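Nidogen-1 (Mus musculus, PDB 1GL4) forms part of the basement membrane, where it associates tightly with laminin and also binds collagen IV and perlecan. Local coordinates at residues Q42-G47 / N125-T130; G109-W114 / F134-E139; V140-H145 / G172-I177; E190-S195 / I199-T204. All coordinates share one frame; numbering follows the deposited sequence.

Interaction 1. Residues Q42-G47 / N125-T130; sequences QCVAEG and NGFSIT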
# COMPACT_ATOMS: atom_id res chain seq x y z
N GLN A 42 2.94 -13.63 -14.08
CA GLN A 42 3.58 -12.40 -13.62
C GLN A 42 4.53 -12.79 -12.48
O GLN A 42 4.13 -13.49 -11.54
CB GLN A 42 2.53 -11.42 -13.08
CG GLN A 42 1.32 -11.16 -13.99
CD GLN A 42 1.63 -10.28 -15.18
OE1 GLN A 42 2.56 -9.47 -15.14
NE2 GLN A 42 0.84 -10.41 -16.24
N CYS A 43 5.79 -12.36 -12.57
CA CYS A 43 6.79 -12.68 -11.54
C CYS A 43 7.70 -11.49 -11.26
O CYS A 43 7.99 -10.70 -12.16
CB CYS A 43 7.66 -13.86 -11.99
SG CYS A 43 6.77 -15.39 -12.45
N VAL A 44 8.13 -11.35 -10.00
CA VAL A 44 9.05 -10.28 -9.61
C VAL A 44 10.14 -10.88 -8.72
O VAL A 44 9.91 -11.85 -8.00
CB VAL A 44 8.33 -9.14 -8.83
CG1 VAL A 44 7.30 -8.47 -9.73
CG2 VAL A 44 7.67 -9.69 -7.58
N ALA A 45 11.35 -10.31 -8.78
CA ALA A 45 12.47 -10.79 -8.00
C ALA A 45 12.29 -10.57 -6.50
O ALA A 45 11.81 -9.52 -6.08
CB ALA A 45 13.76 -10.12 -8.46
N GLU A 46 12.70 -11.55 -5.70
CA GLU A 46 12.59 -11.44 -4.25
C GLU A 46 13.43 -10.27 -3.75
O GLU A 46 14.50 -9.99 -4.30
CB GLU A 46 13.05 -12.73 -3.59
CG GLU A 46 12.29 -13.97 -4.03
CD GLU A 46 12.70 -15.22 -3.27
OE1 GLU A 46 13.92 -15.46 -3.15
OE2 GLU A 46 11.81 -15.97 -2.82
N GLY A 47 12.94 -9.59 -2.71
CA GLY A 47 13.65 -8.46 -2.12
C GLY A 47 13.79 -7.20 -2.98
O GLY A 47 14.51 -6.27 -2.62
N ASN A 125 0.92 -14.07 -0.06
CA ASN A 125 0.32 -12.73 -0.08
C ASN A 125 -0.49 -12.57 -1.36
O ASN A 125 -0.52 -13.47 -2.19
CB ASN A 125 1.39 -11.62 0.02
CG ASN A 125 2.45 -11.69 -1.07
OD1 ASN A 125 2.19 -12.16 -2.18
ND2 ASN A 125 3.65 -11.20 -0.76
N GLY A 126 -1.13 -11.41 -1.52
CA GLY A 126 -1.95 -11.17 -2.70
C GLY A 126 -1.30 -11.35 -4.06
O GLY A 126 -1.92 -11.85 -5.00
N PHE A 127 -0.04 -10.92 -4.18
CA PHE A 127 0.65 -11.04 -5.46
C PHE A 127 0.96 -12.49 -5.81
O PHE A 127 0.82 -12.89 -6.97
CB PHE A 127 1.95 -10.24 -5.47
CG PHE A 127 2.55 -10.11 -6.84
CD1 PHE A 127 1.95 -9.30 -7.79
CD2 PHE A 127 3.68 -10.85 -7.19
CE1 PHE A 127 2.45 -9.22 -9.09
CE2 PHE A 127 4.19 -10.79 -8.49
CZ PHE A 127 3.57 -9.97 -9.44
N SER A 128 1.37 -13.27 -4.82
CA SER A 128 1.66 -14.68 -5.07
C SER A 128 0.41 -15.40 -5.58
O SER A 128 0.49 -16.23 -6.48
CB SER A 128 2.18 -15.36 -3.79
OG SER A 128 3.51 -14.94 -3.49
N ILE A 129 -0.74 -15.06 -5.01
CA ILE A 129 -2.00 -15.69 -5.41
C ILE A 129 -2.57 -15.22 -6.76
O ILE A 129 -3.01 -16.04 -7.57
CB ILE A 129 -3.09 -15.47 -4.34
CG1 ILE A 129 -2.68 -16.17 -3.03
CG2 ILE A 129 -4.45 -16.01 -4.83
CD1 ILE A 129 -3.54 -15.77 -1.84
N THR A 130 -2.56 -13.91 -7.01
CA THR A 130 -3.15 -13.35 -8.23
C THR A 130 -2.20 -12.84 -9.32
O THR A 130 -2.63 -12.59 -10.45
CB THR A 130 -4.08 -12.16 -7.91
OG1 THR A 130 -3.28 -11.03 -7.54
CG2 THR A 130 -5.01 -12.50 -6.75
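Phe127, on the short helix 126-130 of the G2 beta-barrel, presses the far end of its ring against Val44 and Gln42 at the end of the EGF-like module, so the contact lies where the two parts of this fragment meet. The close packing is small and wholly apolar. Both methyls of Val44 reach the ring at a slant: CG2 lies 3.8 Å from Phe127 CE2, and CG1 lies 4.0 Å from Phe127 CZ. Beside them Gln42 CB comes within 4.1 Å of Phe127 CZ, while CA of Cys43 borders the same ring near its plane, at its edge. Phe127 has CG opposite its own backbone N (chi1 -168°), which sends the ring off the helix and across to the strand; the backbones stay well apart, with 8.5 Å between the CA atoms of Cys43 and Ser128.

No hydrogen bond joins the two segments, and away from the ring the contact soon thins out. The chain of Gln42 bends at chi2, taking its amide away from Phe127; OE1 accepts from Ile158 N, and NE2 is hydrogen-bonded to Glu133 OE2. Cys43 likewise turns its sulfur back into the EGF-like module, in a disulfide with Cys32, and beyond the strand the chain runs into solvent at Glu46 and Gly47. On the barrel side Phe127 is buried, like Val44, and also meets the ring of Phe116. The helix carrying it is closed at its start by Asn125, the N-cap, whose OD1 accepts from Ser128 N at 3.0 Å in a nearly straight bond (166°).

Interaction 2. Residues G109-W114 / F134-E139; sequences GGIIGW and FTRQAE
The helix that runs through the interior of the G2 beta-barrel, a fold related to that of green fluorescent protein, meets the barrel wall where Ile111 and Trp114 face Phe134 and Arg136. Helix 109-114 and strand 134-139 run at 133° to one another, their axes 11.5 Å apart at the closest, and side chains bridge the whole distance. Ile111 has the largest share of the contact. Its CB lies over one face of the Arg136 guanidinium, toward the rim, 3.5 Å from NH1, and its CD1 lies 3.9 Å from Arg136 NE. The arginine is extended from CG to NE and passes the isoleucine in the opposite direction, so aliphatic and planar parts both find apolar cover. CG1 of Ile111 is 4.1 Å from CZ of Phe134, at the edge of that ring. Over a face of Phe134 stands the edge of Trp114, in a T-shaped pair with the planes at 75° and CZ3 of Trp114 4.1 Å from CZ of Phe134.

Arg136 is buried, and its polar atoms are met by the carbonyl of Pro107, at the start of the helix, for NH1 and by Gln229 OE1 for NE. A leucine in place of Arg136 would probably deprive the Pro107 carbonyl and Gln229 OE1 of this donor and uncover Ile111. On the wall, strand 133-142 runs between strands 149-156 and 221-232: Phe134 stacks on Phe155 of the first, and Ile111 also touches Gln153 and Phe155 there and Ile231 of the second.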
# COMPACT_ATOMS: atom_id res chain seq x y z
N GLY A 109 -5.42 2.32 -0.25
CA GLY A 109 -4.05 1.94 -0.51
C GLY A 109 -3.75 0.61 0.16
O GLY A 109 -2.84 -0.12 -0.25
N GLY A 110 -4.52 0.29 1.19
CA GLY A 110 -4.34 -0.95 1.92
C GLY A 110 -4.37 -2.24 1.11
O GLY A 110 -3.79 -3.25 1.53
N ILE A 111 -5.05 -2.24 -0.03
CA ILE A 111 -5.11 -3.44 -0.87
C ILE A 111 -3.71 -3.76 -1.39
O ILE A 111 -3.37 -4.91 -1.62
CB ILE A 111 -6.10 -3.24 -2.06
CG1 ILE A 111 -6.22 -4.53 -2.88
CG2 ILE A 111 -5.63 -2.10 -2.95
CD1 ILE A 111 -6.89 -5.68 -2.13
N ILE A 112 -2.89 -2.72 -1.56
CA ILE A 112 -1.53 -2.92 -2.04
C ILE A 112 -0.68 -3.57 -0.93
O ILE A 112 0.25 -4.32 -1.20
CB ILE A 112 -0.90 -1.59 -2.49
CG1 ILE A 112 -1.74 -1.01 -3.65
CG2 ILE A 112 0.54 -1.79 -2.93
CD1 ILE A 112 -1.30 0.36 -4.12
N GLY A 113 -1.03 -3.27 0.32
CA GLY A 113 -0.33 -3.87 1.44
C GLY A 113 -0.67 -5.35 1.50
O GLY A 113 0.17 -6.19 1.84
N TRP A 114 -1.92 -5.68 1.17
CA TRP A 114 -2.38 -7.06 1.15
C TRP A 114 -1.62 -7.82 0.06
O TRP A 114 -1.19 -8.95 0.26
CB TRP A 114 -3.89 -7.11 0.87
CG TRP A 114 -4.43 -8.49 0.61
CD1 TRP A 114 -4.67 -9.47 1.53
CD2 TRP A 114 -4.76 -9.06 -0.67
NE1 TRP A 114 -5.12 -10.61 0.91
CE2 TRP A 114 -5.18 -10.39 -0.44
CE3 TRP A 114 -4.72 -8.57 -1.98
CZ2 TRP A 114 -5.58 -11.24 -1.48
CZ3 TRP A 114 -5.12 -9.42 -3.02
CH2 TRP A 114 -5.54 -10.74 -2.76
N PHE A 134 -6.36 -8.92 -10.99
CA PHE A 134 -7.60 -9.20 -10.27
C PHE A 134 -8.52 -7.99 -10.20
O PHE A 134 -8.12 -6.87 -10.53
CB PHE A 134 -7.30 -9.71 -8.85
CG PHE A 134 -6.65 -8.68 -7.93
CD1 PHE A 134 -7.42 -7.93 -7.05
CD2 PHE A 134 -5.27 -8.49 -7.95
CE1 PHE A 134 -6.83 -7.01 -6.18
CE2 PHE A 134 -4.66 -7.57 -7.08
CZ PHE A 134 -5.44 -6.82 -6.20
N THR A 135 -9.76 -8.23 -9.78
CA THR A 135 -10.75 -7.17 -9.62
C THR A 135 -11.13 -7.11 -8.15
O THR A 135 -11.33 -8.15 -7.52
CB THR A 135 -12.03 -7.45 -10.43
OG1 THR A 135 -11.71 -7.55 -11.83
CG2 THR A 135 -13.05 -6.33 -10.23
N ARG A 136 -11.24 -5.90 -7.61
CA ARG A 136 -11.61 -5.70 -6.22
C ARG A 136 -12.88 -4.86 -6.14
O ARG A 136 -12.90 -3.72 -6.62
CB ARG A 136 -10.50 -4.97 -5.46
CG ARG A 136 -10.81 -4.71 -3.98
CD ARG A 136 -10.07 -3.48 -3.43
NE ARG A 136 -10.09 -3.42 -1.96
CZ ARG A 136 -9.60 -2.42 -1.24
NH1 ARG A 136 -9.05 -1.36 -1.84
NH2 ARG A 136 -9.62 -2.48 0.09
N GLN A 137 -13.94 -5.43 -5.56
CA GLN A 137 -15.20 -4.70 -5.38
C GLN A 137 -15.30 -4.48 -3.88
O GLN A 137 -15.31 -5.44 -3.12
CB GLN A 137 -16.40 -5.54 -5.82
CG GLN A 137 -16.42 -6.00 -7.27
CD GLN A 137 -17.58 -6.95 -7.54
OE1 GLN A 137 -18.75 -6.54 -7.55
NE2 GLN A 137 -17.27 -8.23 -7.76
N ALA A 138 -15.36 -3.22 -3.44
CA ALA A 138 -15.46 -2.94 -2.01
C ALA A 138 -16.53 -1.92 -1.67
O ALA A 138 -16.90 -1.07 -2.49
CB ALA A 138 -14.11 -2.47 -1.48
N GLU A 139 -17.05 -2.02 -0.45
CA GLU A 139 -18.07 -1.09 0.04
C GLU A 139 -17.75 -0.75 1.48
O GLU A 139 -17.24 -1.59 2.23
CB GLU A 139 -19.46 -1.71 -0.02
CG GLU A 139 -20.00 -1.95 -1.42
CD GLU A 139 -21.45 -2.41 -1.39
OE1 GLU A 139 -22.00 -2.69 -2.48
OE2 GLU A 139 -22.03 -2.49 -0.29

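Interaction 3. Residues V140-H145 / G172-I177; sequences VTFLGH and GRVPQI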
# COMPACT_ATOMS: atom_id res chain seq x y z
N VAL A 140 -18.04 0.49 1.87
CA VAL A 140 -17.81 0.90 3.25
C VAL A 140 -19.02 1.67 3.77
O VAL A 140 -19.50 2.61 3.13
CB VAL A 140 -16.53 1.77 3.39
CG1 VAL A 140 -16.65 3.03 2.56
CG2 VAL A 140 -16.29 2.11 4.84
N THR A 141 -19.51 1.25 4.93
CA THR A 141 -20.65 1.90 5.56
C THR A 141 -20.13 2.56 6.83
O THR A 141 -19.44 1.91 7.63
CB THR A 141 -21.74 0.89 5.97
OG1 THR A 141 -22.23 0.20 4.81
CG2 THR A 141 -22.91 1.61 6.63
N PHE A 142 -20.43 3.84 7.01
CA PHE A 142 -20.03 4.57 8.21
C PHE A 142 -21.25 4.50 9.12
O PHE A 142 -22.29 5.11 8.83
CB PHE A 142 -19.68 6.03 7.89
CG PHE A 142 -18.47 6.19 7.00
CD1 PHE A 142 -18.54 5.90 5.64
CD2 PHE A 142 -17.26 6.64 7.53
CE1 PHE A 142 -17.42 6.06 4.81
CE2 PHE A 142 -16.14 6.80 6.70
CZ PHE A 142 -16.22 6.51 5.34
N LEU A 143 -21.14 3.75 10.21
CA LEU A 143 -22.26 3.57 11.12
C LEU A 143 -22.84 4.87 11.68
O LEU A 143 -22.12 5.69 12.24
CB LEU A 143 -21.85 2.64 12.28
CG LEU A 143 -21.18 1.32 11.88
CD1 LEU A 143 -21.15 0.40 13.09
CD2 LEU A 143 -21.92 0.66 10.73
N GLY A 144 -24.14 5.06 11.49
CA GLY A 144 -24.81 6.26 11.97
C GLY A 144 -24.93 7.34 10.92
O GLY A 144 -25.53 8.39 11.17
N HIS A 145 -24.38 7.10 9.74
CA HIS A 145 -24.43 8.08 8.65
C HIS A 145 -25.13 7.51 7.41
O HIS A 145 -25.06 6.31 7.16
CB HIS A 145 -23.01 8.54 8.34
CG HIS A 145 -22.30 9.14 9.51
ND1 HIS A 145 -22.60 10.40 9.99
CD2 HIS A 145 -21.35 8.65 10.33
CE1 HIS A 145 -21.87 10.65 11.06
NE2 HIS A 145 -21.10 9.60 11.29
N GLY A 172 -20.14 7.53 -4.09
CA GLY A 172 -21.02 7.41 -2.94
C GLY A 172 -20.96 8.60 -2.01
O GLY A 172 -20.63 9.71 -2.42
N ARG A 173 -21.27 8.36 -0.74
CA ARG A 173 -21.29 9.43 0.26
C ARG A 173 -20.43 9.09 1.47
O ARG A 173 -20.40 7.94 1.93
CB ARG A 173 -22.74 9.68 0.70
CG ARG A 173 -22.93 10.76 1.78
CD ARG A 173 -24.42 10.93 2.11
NE ARG A 173 -25.22 11.29 0.94
CZ ARG A 173 -25.32 12.52 0.44
NH1 ARG A 173 -24.68 13.53 1.02
NH2 ARG A 173 -26.04 12.73 -0.65
N VAL A 174 -19.71 10.09 1.97
CA VAL A 174 -18.87 9.92 3.16
C VAL A 174 -19.16 11.07 4.13
O VAL A 174 -19.55 12.16 3.70
CB VAL A 174 -17.36 9.95 2.83
CG1 VAL A 174 -17.00 8.79 1.89
CG2 VAL A 174 -16.98 11.29 2.20
N PRO A 175 -18.99 10.84 5.44
CA PRO A 175 -19.24 11.88 6.44
C PRO A 175 -18.21 13.00 6.28
O PRO A 175 -17.11 12.78 5.78
CB PRO A 175 -19.06 11.14 7.77
CG PRO A 175 -19.27 9.69 7.43
CD PRO A 175 -18.61 9.56 6.08
N GLN A 176 -18.57 14.21 6.70
CA GLN A 176 -17.66 15.34 6.58
C GLN A 176 -16.67 15.42 7.73
O GLN A 176 -17.04 15.29 8.90
CB GLN A 176 -18.44 16.65 6.52
CG GLN A 176 -17.56 17.88 6.37
CD GLN A 176 -18.37 19.15 6.40
OE1 GLN A 176 -18.93 19.52 7.44
NE2 GLN A 176 -18.44 19.83 5.27
N ILE A 177 -15.40 15.63 7.39
CA ILE A 177 -14.34 15.79 8.38
C ILE A 177 -13.92 17.25 8.28
O ILE A 177 -13.71 17.77 7.18
CB ILE A 177 -13.16 14.84 8.08
CG1 ILE A 177 -13.54 13.42 8.51
CG2 ILE A 177 -11.90 15.30 8.80
CD1 ILE A 177 -12.44 12.43 8.42
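A type II turn from Phe142 to His145, closed by His145 N to Phe142 O at 3.0 Å, brings two aromatic side chains round to Pro175, with the backbones no nearer than 6.8 Å between the CA atoms of His145 and Pro175. Gly144 takes the positive phi (95°) that this kind of turn needs at its third position.

Pro175 fills the angle between the two rings. Its CD stands almost squarely over the centre of the Phe142 ring, 3.5 Å from the centroid and 11° off the normal. Its CG serves both rings: it is 3.6 Å from Phe142 CG, and it also lies over a face of His145, 4.0 Å from the ring centroid and displaced toward the rim. Both aromatics have CG opposite their own carbonyl carbon (chi1 about -60° in each), which lets them lean to the same proline. Alongside Phe142 and pointing the same way, Val174 brings CG1 to 4.0 Å from Phe142 CE1, giving the ring a second aliphatic neighbour.

The contact joins the end of strand 133-142 to the short strand 173-174 toward one end of the barrel. Behind it Phe142 packs on Leu105, and Val174 touches Ile60 and Leu149, so burial increases from the partly exposed His145 inward to Phe142.

No hydrogen bond spans the two segments. Cohesion therefore rests on dispersion and on two CH-pi contacts from one proline; its CD, bonded to the amide nitrogen, probably carries slightly polarised hydrogens that suit the electron-rich face of the phenylalanine.

Interaction 4. Residues E190-S195 / I199-T204; sequences ELYHYS and ITSSST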
# COMPACT_ATOMS: atom_id res chain seq x y z
N GLU A 190 -7.37 -8.68 9.95
CA GLU A 190 -8.49 -8.94 9.04
C GLU A 190 -8.42 -10.37 8.55
O GLU A 190 -7.33 -10.89 8.30
CB GLU A 190 -8.41 -8.05 7.79
CG GLU A 190 -8.78 -6.61 7.95
CD GLU A 190 -8.85 -5.93 6.59
OE1 GLU A 190 -7.85 -5.99 5.85
OE2 GLU A 190 -9.91 -5.35 6.25
N LEU A 191 -9.58 -11.00 8.39
CA LEU A 191 -9.61 -12.37 7.89
C LEU A 191 -10.04 -12.40 6.43
O LEU A 191 -11.06 -11.82 6.05
CB LEU A 191 -10.56 -13.23 8.74
CG LEU A 191 -10.16 -13.38 10.21
CD1 LEU A 191 -11.16 -14.27 10.94
CD2 LEU A 191 -8.76 -13.96 10.31
N TYR A 192 -9.25 -13.09 5.61
CA TYR A 192 -9.52 -13.21 4.19
C TYR A 192 -9.89 -14.66 3.88
O TYR A 192 -9.05 -15.56 4.02
CB TYR A 192 -8.30 -12.78 3.37
CG TYR A 192 -8.07 -11.27 3.36
CD1 TYR A 192 -7.65 -10.60 4.51
CD2 TYR A 192 -8.33 -10.52 2.22
CE1 TYR A 192 -7.50 -9.20 4.52
CE2 TYR A 192 -8.19 -9.12 2.22
CZ TYR A 192 -7.78 -8.47 3.37
OH TYR A 192 -7.66 -7.09 3.38
N HIS A 193 -11.14 -14.88 3.47
CA HIS A 193 -11.66 -16.21 3.16
C HIS A 193 -11.55 -16.55 1.67
O HIS A 193 -11.98 -15.78 0.82
CB HIS A 193 -13.12 -16.30 3.60
CG HIS A 193 -13.34 -15.95 5.04
ND1 HIS A 193 -13.00 -16.80 6.07
CD2 HIS A 193 -13.80 -14.81 5.62
CE1 HIS A 193 -13.24 -16.20 7.23
NE2 HIS A 193 -13.72 -14.99 6.98
N TYR A 194 -10.97 -17.71 1.37
CA TYR A 194 -10.79 -18.17 -0.01
C TYR A 194 -11.71 -19.33 -0.38
O TYR A 194 -11.92 -20.24 0.42
CB TYR A 194 -9.34 -18.61 -0.24
CG TYR A 194 -9.14 -19.37 -1.54
CD1 TYR A 194 -9.05 -18.69 -2.76
CD2 TYR A 194 -9.13 -20.77 -1.56
CE1 TYR A 194 -8.95 -19.39 -3.96
CE2 TYR A 194 -9.03 -21.48 -2.76
CZ TYR A 194 -8.95 -20.78 -3.96
OH TYR A 194 -8.89 -21.47 -5.15
N SER A 195 -12.22 -19.29 -1.61
CA SER A 195 -13.10 -20.34 -2.13
C SER A 195 -13.27 -20.22 -3.65
O SER A 195 -13.83 -19.23 -4.15
CB SER A 195 -14.48 -20.27 -1.45
OG SER A 195 -15.37 -21.20 -2.05
N ILE A 199 -12.00 -14.35 -3.09
CA ILE A 199 -11.56 -14.02 -1.74
C ILE A 199 -12.42 -12.88 -1.18
O ILE A 199 -12.56 -11.83 -1.82
CB ILE A 199 -10.05 -13.63 -1.73
CG1 ILE A 199 -9.19 -14.87 -2.00
CG2 ILE A 199 -9.67 -13.01 -0.38
CD1 ILE A 199 -7.70 -14.57 -2.21
N THR A 200 -13.00 -13.12 -0.01
CA THR A 200 -13.88 -12.14 0.64
C THR A 200 -13.43 -11.81 2.06
O THR A 200 -12.73 -12.59 2.71
CB THR A 200 -15.34 -12.66 0.73
OG1 THR A 200 -15.35 -13.93 1.40
CG2 THR A 200 -15.95 -12.82 -0.65
N SER A 201 -13.85 -10.64 2.55
CA SER A 201 -13.53 -10.21 3.91
C SER A 201 -14.48 -9.11 4.35
O SER A 201 -14.93 -8.28 3.54
CB SER A 201 -12.10 -9.69 4.01
OG SER A 201 -11.98 -8.39 3.45
N SER A 202 -14.81 -9.10 5.63
CA SER A 202 -15.68 -8.09 6.20
C SER A 202 -15.07 -7.72 7.54
O SER A 202 -14.66 -8.61 8.30
CB SER A 202 -17.10 -8.64 6.38
OG SER A 202 -17.99 -7.63 6.80
N SER A 203 -15.00 -6.43 7.83
CA SER A 203 -14.39 -5.97 9.07
C SER A 203 -15.01 -4.67 9.58
O SER A 203 -15.22 -3.73 8.81
CB SER A 203 -12.88 -5.77 8.85
OG SER A 203 -12.26 -5.12 9.95
N THR A 204 -15.30 -4.63 10.87
CA THR A 204 -15.87 -3.46 11.51
C THR A 204 -14.78 -2.89 12.42
O THR A 204 -14.34 -3.57 13.34
CB THR A 204 -17.12 -3.82 12.35
OG1 THR A 204 -18.10 -4.43 11.49
CG2 THR A 204 -17.74 -2.57 12.98
O HOH W 1 -12.39 -6.20 5.05
O HOH W 2 -13.54 -11.30 7.07
O HOH W 3 -11.95 -9.62 9.31
O HOH W 4 -14.50 -16.20 -0.45
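The ring of Tyr192 has Ser201 CB over the centre of one face, 4.2 Å from the centroid and 9° off the normal, and Trp114 stacked on the other; Ile199 CG2 meets its edge, in plane, 3.8 Å from CD2. Ile199 serves a second tyrosine too, with CG1 against the edge of the Tyr194 ring. Tyr194 has its CG opposite the backbone N (chi1 167°), whereas in Tyr192 it is opposite the carbonyl carbon (chi1 -73°), so the two rings leave the strand in different directions and straddle the isoleucine. The hydroxyl of Tyr192 donates to Glu190 OE1 at 2.7 Å, from above the carboxylate plane. A leucine in place of Tyr192 would probably leave that oxygen without its donor and uncover Ser201 and the Trp114 ring. The other oxygen, Glu190 OE2, forms a salt bridge with Arg205.

These strands are the two arms of an antiparallel beta hairpin in the barrel wall. His193 and Thr200 make a hydrogen-bonded pair, with His193 N to Thr200 O at 2.9 Å and Thr200 N to His193 O at 3.0 Å, and a water also bridges His193 O and Thr200 OG1; next to it Tyr194 and Ile199 are a non-hydrogen-bonded pair. Further from the turn the arms part, to 6.6 Å between the CA atoms of Glu190 and Ser203, and waters take the place of direct backbone bonds. One links Leu191 O to Ser202 N and another Leu191 N to Ser202 O. A third, held by Glu190 OE2, lies 2.7 Å from Ser201 OG, which is also hydrogen-bonded to Gln229 NE2.

Overall arrangement
The centre of interaction 2 lies about 3 Å from the centre of the chain, and the others are spread around it. Interaction 1 joins it through backbone, Gly126 N lying 3.0 Å from Trp114 O, so the start of helix 126-130 rests against the C-terminal end of the central helix 107-115. Interaction 4 joins through rings and methyls: Trp114 NE1 is 3.5 Å from Tyr192 CD2, and Trp114 CZ2 is 4.0 Å from Ile199 CD1. Interaction 3 continues strand 133-142 from interaction 2, its centre about 34 Å from that of interaction 1, across the middle of the chain. All four lie away from the perlecan-binding residues and the zinc ligands, although the Gln42 side chain comes within about 12 Å of the zinc ion.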